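Local coordinates for hypothetical protein PH0250 (Pyrococcus horikoshii, PDB 2EKD) that is of unknown function but carries a KaiC-like domain, probably related to the P-loop NTPases, at residues F12-Y22 against L171-I181; I43-Y53 against V72-I83. One frame throughout, in Å; residues are numbered along the deposited sequence.

Contact 1 (F12-Y22 against L171-I181)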
# COMPACT_ATOMS: atom_id res chain seq x y z
N PHE F 12 -31.20 -17.55 15.28
CA PHE F 12 -31.54 -16.17 14.99
C PHE F 12 -33.00 -15.86 15.34
O PHE F 12 -33.84 -16.74 15.45
CB PHE F 12 -31.30 -15.92 13.50
CG PHE F 12 -30.00 -16.54 13.07
CD1 PHE F 12 -28.80 -15.90 13.39
CD2 PHE F 12 -29.99 -17.72 12.36
CE1 PHE F 12 -27.60 -16.46 13.00
CE2 PHE F 12 -28.77 -18.28 11.97
CZ PHE F 12 -27.57 -17.66 12.29
N ARG F 13 -33.31 -14.58 15.52
CA ARG F 13 -34.68 -14.18 15.82
C ARG F 13 -35.19 -13.24 14.74
O ARG F 13 -34.40 -12.56 14.06
CB ARG F 13 -34.76 -13.52 17.19
CG ARG F 13 -33.98 -12.24 17.34
CD ARG F 13 -33.99 -11.80 18.79
NE ARG F 13 -35.35 -11.71 19.32
CZ ARG F 13 -35.65 -11.46 20.59
NH1 ARG F 13 -34.67 -11.26 21.47
NH2 ARG F 13 -36.91 -11.40 20.98
N VAL F 14 -36.51 -13.21 14.56
CA VAL F 14 -37.12 -12.36 13.55
C VAL F 14 -36.64 -10.93 13.64
O VAL F 14 -36.45 -10.39 14.73
CB VAL F 14 -38.66 -12.38 13.65
CG1 VAL F 14 -39.17 -13.76 13.33
CG2 VAL F 14 -39.11 -11.95 15.03
N GLY F 15 -36.43 -10.32 12.48
CA GLY F 15 -35.98 -8.94 12.43
C GLY F 15 -34.47 -8.83 12.30
O GLY F 15 -33.96 -7.74 12.04
N GLU F 16 -33.76 -9.94 12.50
CA GLU F 16 -32.31 -9.90 12.40
C GLU F 16 -31.79 -9.80 10.97
O GLU F 16 -32.44 -10.25 10.02
CB GLU F 16 -31.65 -11.13 13.03
CG GLU F 16 -31.49 -11.09 14.54
CD GLU F 16 -30.40 -12.03 15.03
OE1 GLU F 16 -29.20 -11.77 14.75
OE2 GLU F 16 -30.72 -13.03 15.70
N THR F 17 -30.62 -9.21 10.84
CA THR F 17 -29.94 -9.13 9.55
C THR F 17 -28.64 -9.87 9.83
O THR F 17 -27.83 -9.44 10.66
CB THR F 17 -29.66 -7.69 9.12
OG1 THR F 17 -30.91 -7.03 8.83
CG2 THR F 17 -28.80 -7.68 7.86
N VAL F 18 -28.46 -10.99 9.16
CA VAL F 18 -27.29 -11.82 9.35
C VAL F 18 -26.34 -11.74 8.16
O VAL F 18 -26.72 -12.01 7.02
CB VAL F 18 -27.70 -13.30 9.55
CG1 VAL F 18 -26.50 -14.11 9.99
CG2 VAL F 18 -28.83 -13.39 10.57
N LEU F 19 -25.11 -11.35 8.43
CA LEU F 19 -24.12 -11.26 7.38
C LEU F 19 -23.44 -12.62 7.30
O LEU F 19 -22.94 -13.14 8.30
CB LEU F 19 -23.10 -10.16 7.72
CG LEU F 19 -22.16 -9.69 6.62
CD1 LEU F 19 -22.95 -9.20 5.41
CD2 LEU F 19 -21.28 -8.57 7.18
N VAL F 20 -23.45 -13.21 6.11
CA VAL F 20 -22.82 -14.51 5.88
C VAL F 20 -21.58 -14.26 5.01
O VAL F 20 -21.70 -14.08 3.79
CB VAL F 20 -23.77 -15.48 5.16
CG1 VAL F 20 -23.08 -16.83 4.93
CG2 VAL F 20 -25.04 -15.67 5.98
N GLU F 21 -20.41 -14.25 5.64
CA GLU F 21 -19.17 -14.01 4.93
C GLU F 21 -18.55 -15.29 4.40
O GLU F 21 -18.44 -16.29 5.11
CB GLU F 21 -18.18 -13.28 5.86
CG GLU F 21 -18.77 -12.01 6.44
CD GLU F 21 -17.84 -11.26 7.37
OE1 GLU F 21 -16.93 -11.87 7.97
OE2 GLU F 21 -18.03 -10.04 7.52
N TYR F 22 -18.15 -15.26 3.14
CA TYR F 22 -17.54 -16.43 2.52
C TYR F 22 -16.45 -16.01 1.55
O TYR F 22 -16.20 -14.81 1.38
CB TYR F 22 -18.63 -17.25 1.81
CG TYR F 22 -19.23 -16.60 0.58
CD1 TYR F 22 -18.65 -16.77 -0.68
CD2 TYR F 22 -20.38 -15.81 0.68
CE1 TYR F 22 -19.21 -16.18 -1.82
CE2 TYR F 22 -20.94 -15.21 -0.45
CZ TYR F 22 -20.35 -15.40 -1.70
OH TYR F 22 -20.89 -14.81 -2.82
N LEU F 171 -20.42 -2.39 7.34
CA LEU F 171 -21.41 -3.44 7.10
C LEU F 171 -21.54 -4.37 8.30
O LEU F 171 -22.66 -4.71 8.71
CB LEU F 171 -21.00 -4.28 5.88
CG LEU F 171 -22.00 -4.51 4.75
CD1 LEU F 171 -21.44 -5.57 3.82
CD2 LEU F 171 -23.36 -4.94 5.29
N GLU F 172 -20.41 -4.80 8.85
CA GLU F 172 -20.41 -5.69 10.00
C GLU F 172 -21.03 -5.00 11.20
O GLU F 172 -21.60 -5.64 12.08
CB GLU F 172 -18.99 -6.17 10.33
CG GLU F 172 -18.30 -6.90 9.17
CD GLU F 172 -17.04 -7.64 9.60
OE1 GLU F 172 -16.25 -7.09 10.39
OE2 GLU F 172 -16.83 -8.78 9.13
N GLU F 173 -20.93 -3.67 11.23
CA GLU F 173 -21.48 -2.89 12.33
C GLU F 173 -23.02 -2.84 12.34
O GLU F 173 -23.64 -3.02 13.39
CB GLU F 173 -20.95 -1.45 12.26
CG GLU F 173 -21.35 -0.59 13.46
CD GLU F 173 -20.92 0.87 13.35
OE1 GLU F 173 -19.79 1.14 12.88
OE2 GLU F 173 -21.71 1.75 13.75
N VAL F 174 -23.63 -2.61 11.18
CA VAL F 174 -25.08 -2.49 11.09
C VAL F 174 -25.88 -3.77 11.21
O VAL F 174 -27.07 -3.73 11.52
CB VAL F 174 -25.50 -1.76 9.80
CG1 VAL F 174 -24.84 -0.39 9.74
CG2 VAL F 174 -25.14 -2.59 8.59
N VAL F 175 -25.26 -4.92 10.95
CA VAL F 175 -25.99 -6.17 11.04
C VAL F 175 -26.07 -6.65 12.50
O VAL F 175 -25.30 -6.20 13.34
CB VAL F 175 -25.36 -7.28 10.15
CG1 VAL F 175 -25.33 -6.80 8.70
CG2 VAL F 175 -23.95 -7.63 10.65
N THR F 176 -27.01 -7.56 12.78
CA THR F 176 -27.19 -8.08 14.14
C THR F 176 -26.37 -9.35 14.42
O THR F 176 -26.06 -9.64 15.57
CB THR F 176 -28.68 -8.38 14.43
OG1 THR F 176 -29.22 -9.21 13.39
CG2 THR F 176 -29.47 -7.09 14.52
N SER F 177 -26.04 -10.10 13.38
CA SER F 177 -25.24 -11.31 13.55
C SER F 177 -24.31 -11.48 12.36
O SER F 177 -24.63 -11.08 11.23
CB SER F 177 -26.12 -12.56 13.66
OG SER F 177 -26.59 -12.77 14.99
N ILE F 178 -23.14 -12.06 12.62
CA ILE F 178 -22.17 -12.30 11.56
C ILE F 178 -21.70 -13.74 11.60
O ILE F 178 -21.29 -14.24 12.64
CB ILE F 178 -20.94 -11.39 11.69
CG1 ILE F 178 -21.36 -9.92 11.58
CG2 ILE F 178 -19.92 -11.75 10.60
CD1 ILE F 178 -20.24 -8.92 11.84
N LEU F 179 -21.78 -14.41 10.45
CA LEU F 179 -21.33 -15.78 10.32
C LEU F 179 -20.18 -15.79 9.32
O LEU F 179 -20.22 -15.08 8.31
CB LEU F 179 -22.44 -16.69 9.80
CG LEU F 179 -23.68 -16.88 10.68
CD1 LEU F 179 -24.63 -17.87 10.01
CD2 LEU F 179 -23.27 -17.37 12.06
N GLU F 180 -19.16 -16.58 9.60
CA GLU F 180 -18.05 -16.67 8.67
C GLU F 180 -17.81 -18.14 8.33
O GLU F 180 -17.55 -18.96 9.21
CB GLU F 180 -16.77 -16.05 9.25
CG GLU F 180 -15.85 -15.53 8.16
CD GLU F 180 -14.50 -15.04 8.66
OE1 GLU F 180 -14.46 -14.35 9.71
OE2 GLU F 180 -13.48 -15.33 8.00
N ILE F 181 -17.93 -18.46 7.05
CA ILE F 181 -17.73 -19.83 6.61
C ILE F 181 -16.25 -20.16 6.47
O ILE F 181 -15.50 -19.44 5.81
CB ILE F 181 -18.39 -20.09 5.24
CG1 ILE F 181 -19.90 -19.83 5.32
CG2 ILE F 181 -18.12 -21.53 4.81
CD1 ILE F 181 -20.64 -20.06 4.02

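Contact 2 (I43-Y53 against V72-I83)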
# COMPACT_ATOMS: atom_id res chain seq x y z
N ILE F 43 -39.56 -19.10 1.82
CA ILE F 43 -38.27 -18.58 1.39
C ILE F 43 -38.42 -17.51 0.31
O ILE F 43 -39.12 -17.72 -0.68
CB ILE F 43 -37.38 -19.69 0.79
CG1 ILE F 43 -37.04 -20.76 1.84
CG2 ILE F 43 -36.10 -19.07 0.21
CD1 ILE F 43 -36.11 -20.29 2.93
N VAL F 44 -37.75 -16.38 0.49
CA VAL F 44 -37.77 -15.31 -0.50
C VAL F 44 -36.33 -14.86 -0.72
O VAL F 44 -35.65 -14.42 0.21
CB VAL F 44 -38.61 -14.10 -0.06
CG1 VAL F 44 -38.51 -12.99 -1.10
CG2 VAL F 44 -40.07 -14.51 0.09
N VAL F 45 -35.87 -14.99 -1.95
CA VAL F 45 -34.51 -14.62 -2.31
C VAL F 45 -34.42 -13.27 -3.02
O VAL F 45 -35.18 -12.98 -3.94
CB VAL F 45 -33.89 -15.69 -3.25
CG1 VAL F 45 -32.48 -15.28 -3.67
CG2 VAL F 45 -33.86 -17.05 -2.55
N ASP F 46 -33.51 -12.42 -2.56
CA ASP F 46 -33.28 -11.13 -3.20
C ASP F 46 -32.05 -11.40 -4.07
O ASP F 46 -30.94 -11.55 -3.57
CB ASP F 46 -33.00 -10.04 -2.17
CG ASP F 46 -34.24 -9.66 -1.38
OD1 ASP F 46 -35.34 -9.66 -1.97
OD2 ASP F 46 -34.11 -9.36 -0.17
N ASP F 47 -32.28 -11.49 -5.37
CA ASP F 47 -31.23 -11.80 -6.33
C ASP F 47 -30.62 -10.56 -6.98
O ASP F 47 -31.21 -9.94 -7.87
CB ASP F 47 -31.81 -12.75 -7.38
CG ASP F 47 -30.82 -13.11 -8.46
OD1 ASP F 47 -29.60 -12.90 -8.26
OD2 ASP F 47 -31.27 -13.63 -9.50
N ILE F 48 -29.43 -10.19 -6.52
CA ILE F 48 -28.74 -9.03 -7.05
C ILE F 48 -27.79 -9.43 -8.17
O ILE F 48 -26.94 -10.30 -8.01
CB ILE F 48 -27.92 -8.30 -5.96
CG1 ILE F 48 -28.83 -7.89 -4.80
CG2 ILE F 48 -27.25 -7.08 -6.55
CD1 ILE F 48 -28.07 -7.43 -3.55
N LEU F 49 -27.97 -8.78 -9.32
CA LEU F 49 -27.15 -9.01 -10.50
C LEU F 49 -26.91 -10.47 -10.87
O LEU F 49 -25.77 -10.90 -11.07
CB LEU F 49 -25.81 -8.28 -10.32
CG LEU F 49 -25.98 -6.76 -10.36
CD1 LEU F 49 -24.72 -6.06 -9.85
CD2 LEU F 49 -26.31 -6.33 -11.79
N ASP F 50 -27.99 -11.23 -10.98
CA ASP F 50 -27.94 -12.64 -11.36
C ASP F 50 -27.04 -13.56 -10.53
O ASP F 50 -26.56 -14.58 -11.03
CB ASP F 50 -27.53 -12.78 -12.84
CG ASP F 50 -28.52 -12.12 -13.78
OD1 ASP F 50 -29.74 -12.16 -13.50
OD2 ASP F 50 -28.08 -11.58 -14.82
N THR F 51 -26.82 -13.22 -9.26
CA THR F 51 -25.99 -14.06 -8.41
C THR F 51 -26.70 -15.38 -8.10
O THR F 51 -26.05 -16.41 -7.93
CB THR F 51 -25.63 -13.32 -7.10
OG1 THR F 51 -24.98 -12.08 -7.42
CG2 THR F 51 -24.70 -14.17 -6.24
N TYR F 52 -28.03 -15.36 -8.04
CA TYR F 52 -28.78 -16.57 -7.75
C TYR F 52 -28.54 -17.59 -8.86
O TYR F 52 -28.32 -18.78 -8.60
CB TYR F 52 -30.27 -16.25 -7.62
CG TYR F 52 -31.11 -17.39 -7.06
CD1 TYR F 52 -30.60 -18.23 -6.07
CD2 TYR F 52 -32.43 -17.58 -7.47
CE1 TYR F 52 -31.39 -19.23 -5.50
CE2 TYR F 52 -33.23 -18.58 -6.91
CZ TYR F 52 -32.70 -19.40 -5.92
OH TYR F 52 -33.49 -20.36 -5.32
N TYR F 53 -28.54 -17.13 -10.11
CA TYR F 53 -28.27 -18.00 -11.24
C TYR F 53 -26.91 -18.70 -11.07
O TYR F 53 -26.78 -19.89 -11.35
CB TYR F 53 -28.27 -17.19 -12.55
CG TYR F 53 -27.74 -17.97 -13.74
CD1 TYR F 53 -28.51 -18.95 -14.36
CD2 TYR F 53 -26.45 -17.75 -14.22
CE1 TYR F 53 -28.00 -19.71 -15.42
CE2 TYR F 53 -25.93 -18.50 -15.27
CZ TYR F 53 -26.71 -19.49 -15.86
OH TYR F 53 -26.17 -20.27 -16.86
N VAL F 72 -38.92 -21.25 -5.29
CA VAL F 72 -39.02 -20.25 -4.24
C VAL F 72 -39.32 -18.91 -4.91
O VAL F 72 -39.11 -18.76 -6.11
CB VAL F 72 -37.71 -20.12 -3.44
CG1 VAL F 72 -37.35 -21.46 -2.81
CG2 VAL F 72 -36.59 -19.62 -4.34
N GLN F 73 -39.82 -17.95 -4.14
CA GLN F 73 -40.12 -16.63 -4.68
C GLN F 73 -38.83 -15.80 -4.73
O GLN F 73 -37.98 -15.90 -3.85
CB GLN F 73 -41.18 -15.94 -3.82
CG GLN F 73 -42.43 -16.79 -3.59
CD GLN F 73 -43.51 -16.06 -2.82
OE1 GLN F 73 -44.34 -15.36 -3.41
NE2 GLN F 73 -43.50 -16.19 -1.50
N VAL F 74 -38.70 -14.99 -5.77
CA VAL F 74 -37.51 -14.18 -5.96
C VAL F 74 -37.78 -12.73 -6.34
O VAL F 74 -38.67 -12.43 -7.13
CB VAL F 74 -36.61 -14.81 -7.07
CG1 VAL F 74 -35.41 -13.92 -7.34
CG2 VAL F 74 -36.16 -16.20 -6.65
N ILE F 75 -37.01 -11.83 -5.75
CA ILE F 75 -37.10 -10.40 -6.04
C ILE F 75 -35.76 -10.07 -6.70
O ILE F 75 -34.72 -10.05 -6.04
CB ILE F 75 -37.24 -9.55 -4.77
CG1 ILE F 75 -38.57 -9.87 -4.07
CG2 ILE F 75 -37.18 -8.06 -5.13
CD1 ILE F 75 -38.81 -9.04 -2.83
N LYS F 76 -35.80 -9.84 -8.01
CA LYS F 76 -34.58 -9.54 -8.76
C LYS F 76 -34.20 -8.07 -8.69
O LYS F 76 -35.04 -7.19 -8.80
CB LYS F 76 -34.73 -9.97 -10.22
CG LYS F 76 -34.79 -11.48 -10.42
CD LYS F 76 -34.79 -11.88 -11.90
CE LYS F 76 -33.49 -11.51 -12.62
NZ LYS F 76 -32.32 -12.34 -12.17
N MSE F 77 -32.91 -7.83 -8.48
CA MSE F 77 -32.37 -6.47 -8.42
C MSE F 77 -31.33 -6.42 -9.54
O MSE F 77 -30.15 -6.68 -9.33
CB MSE F 77 -31.76 -6.23 -7.03
CG MSE F 77 -32.71 -6.65 -5.89
SE MSE F 77 -32.14 -6.33 -4.21
CE MSE F 77 -33.68 -6.48 -3.29
N GLY F 78 -31.81 -6.10 -10.74
CA GLY F 78 -30.94 -6.07 -11.90
C GLY F 78 -30.86 -7.51 -12.37
O GLY F 78 -31.60 -8.36 -11.87
N GLY F 79 -29.98 -7.80 -13.32
CA GLY F 79 -29.86 -9.17 -13.79
C GLY F 79 -30.63 -9.49 -15.06
O GLY F 79 -31.53 -8.75 -15.46
N THR F 80 -30.27 -10.61 -15.67
CA THR F 80 -30.88 -11.09 -16.91
C THR F 80 -31.34 -12.55 -16.81
O THR F 80 -32.21 -12.99 -17.57
CB THR F 80 -29.86 -10.96 -18.08
OG1 THR F 80 -29.90 -9.63 -18.60
CG2 THR F 80 -30.14 -11.98 -19.18
N LYS F 81 -30.76 -13.29 -15.87
CA LYS F 81 -31.10 -14.69 -15.69
C LYS F 81 -32.21 -14.94 -14.67
O LYS F 81 -32.03 -14.73 -13.47
CB LYS F 81 -29.86 -15.50 -15.29
CG LYS F 81 -28.88 -15.75 -16.42
CD LYS F 81 -28.07 -14.52 -16.75
CE LYS F 81 -27.11 -14.81 -17.89
NZ LYS F 81 -26.32 -16.05 -17.63
N ASP F 82 -33.34 -15.41 -15.17
CA ASP F 82 -34.50 -15.71 -14.33
C ASP F 82 -34.47 -17.11 -13.73
O ASP F 82 -34.59 -18.11 -14.44
CB ASP F 82 -35.78 -15.53 -15.14
CG ASP F 82 -36.33 -14.13 -15.06
OD1 ASP F 82 -35.54 -13.17 -14.95
OD2 ASP F 82 -37.57 -13.98 -15.12
N ILE F 83 -34.30 -17.18 -12.41
CA ILE F 83 -34.29 -18.44 -11.69
C ILE F 83 -35.28 -18.29 -10.54
O ILE F 83 -35.23 -17.31 -9.79
CB ILE F 83 -32.90 -18.77 -11.11
CG1 ILE F 83 -31.88 -18.95 -12.25
CG2 ILE F 83 -32.97 -20.04 -10.26
CD1 ILE F 83 -32.17 -20.14 -13.15
O HOH W 1 -30.78 -10.33 -10.53
O HOH W 2 -33.93 -14.75 -10.45

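Contact 1 (F12-Y22 against L171-I181)
Glu16 leans against Thr176 and Ser177 where the two strands begin. Its CB lies 3.1 Å from Thr176 OG1, and CG passes just as near that hydroxyl. The extended chain then carries OE1 to the hydroxyls of Thr176 and Ser177. Ser177 OG donates to Glu16 OE1 at 2.8 Å on the syn lone pair, and Thr176 OG1 sits 2.9 Å from Glu16 OE1 as well. Glu16 OE2 turns back to its own turn and takes Arg13 N at 3.0 Å on the anti side, 23° out of the carboxylate plane. Thr176 holds its hydroxyl between backbone N and carbonyl carbon (chi1 52°), where OG1 also accepts Thr17 N at 2.9 Å.

Beyond this junction strands 17-22 and 177-181 run parallel as neighbours in the mixed sheet of the alpha/beta fold, the second reached from helix 165-174 through Val175 and Thr176. Leu19 and Glu21 use both N and O toward Ser177, Leu179 and Ile181; the Leu179 N to Leu19 O bond is 2.8 Å and nearly straight (176°). On the face of Val18 and Val20, Leu179 CD1 meets Phe12 CZ at 3.7 Å, while Ser177 OG stands at that ring's edge; Phe8 and Phe152 pack edge-to-face with the same ring. On the face of Leu19 and Glu21, Leu19 CB touches Val175 CG2 at 4.0 Å, and Leu19 CD2 packs against Glu172 CG, the two side chains crossing at about a right angle. The carboxylates of Glu21 and Glu172 lie nearly coplanar, modelled doubtfully close, and Lys189 forms salt bridges to Glu21 OE1 and Glu172 OE2.

Contact 2 (I43-Y53 against V72-I83)
Lys81 lies over one face of the Tyr53 ring: its CG makes a CH-pi contact 3.8 Å from the centroid, and NZ an off-centre cation-pi contact, 33° off the normal. Ile83 CG1 sits at that ring's edge; Lys81 NZ is hydrogen-bonded to Asn142 of a neighbouring subunit. Tyr53 and Tyr52 stand in the first turn of helix 51-61, part of the helical beta-alpha-beta crossover that joins strand 44-48 to the adjacent parallel strand 73-77. The Tyr52 ring has Val45 CG1 above the centre of one face and Ile83 O in plane at an edge, while Tyr52 OH is hydrogen-bonded to Leu69 O. Val45 and Asp47 pair through N and O with Gln73, Ile75 and Met77. On the opposite face from Asp47, selenomethionine Met77 rests SE on Ile48 CG1 at 3.7 Å.

Near the C-terminal ends of the strands, Lys76, bent at chi3 and chi4 (65° and 69°), brings NZ 2.9 Å from Asp50 OD1 in a salt bridge and more weakly to Asp47 OD2. Asp50 also gathers the following loop, OD1 accepting Lys81 N; Thr80 N is modelled doubtfully close to the same carboxylate. Asp47 OD1 takes Tyr52 N at 2.9 Å from above the carboxylate plane. One water accepts from Lys76 NZ at 3.0 Å and donates to Asp47 O at 2.7 Å.

Contacts 1 and 2 belong to one mixed beta-sheet, their centres about 20 Å apart on opposite sides of the chain's centre; their nearest atoms are about 5 Å apart and do not touch. Strands 114-119 and 149-156 separate strand 44-48 of contact 2 from strand 17-22 of contact 1. In sequence, 12-22 comes first, both segments of contact 2 follow, and 171-181 returns late to pair with the first strand. Contact 2 is thus a local pairing of consecutive strands, whereas contact 1 ties the beginning of the chain to its C-terminal part, beyond which strands 185-190 and 200-201 extend the sheet antiparallel.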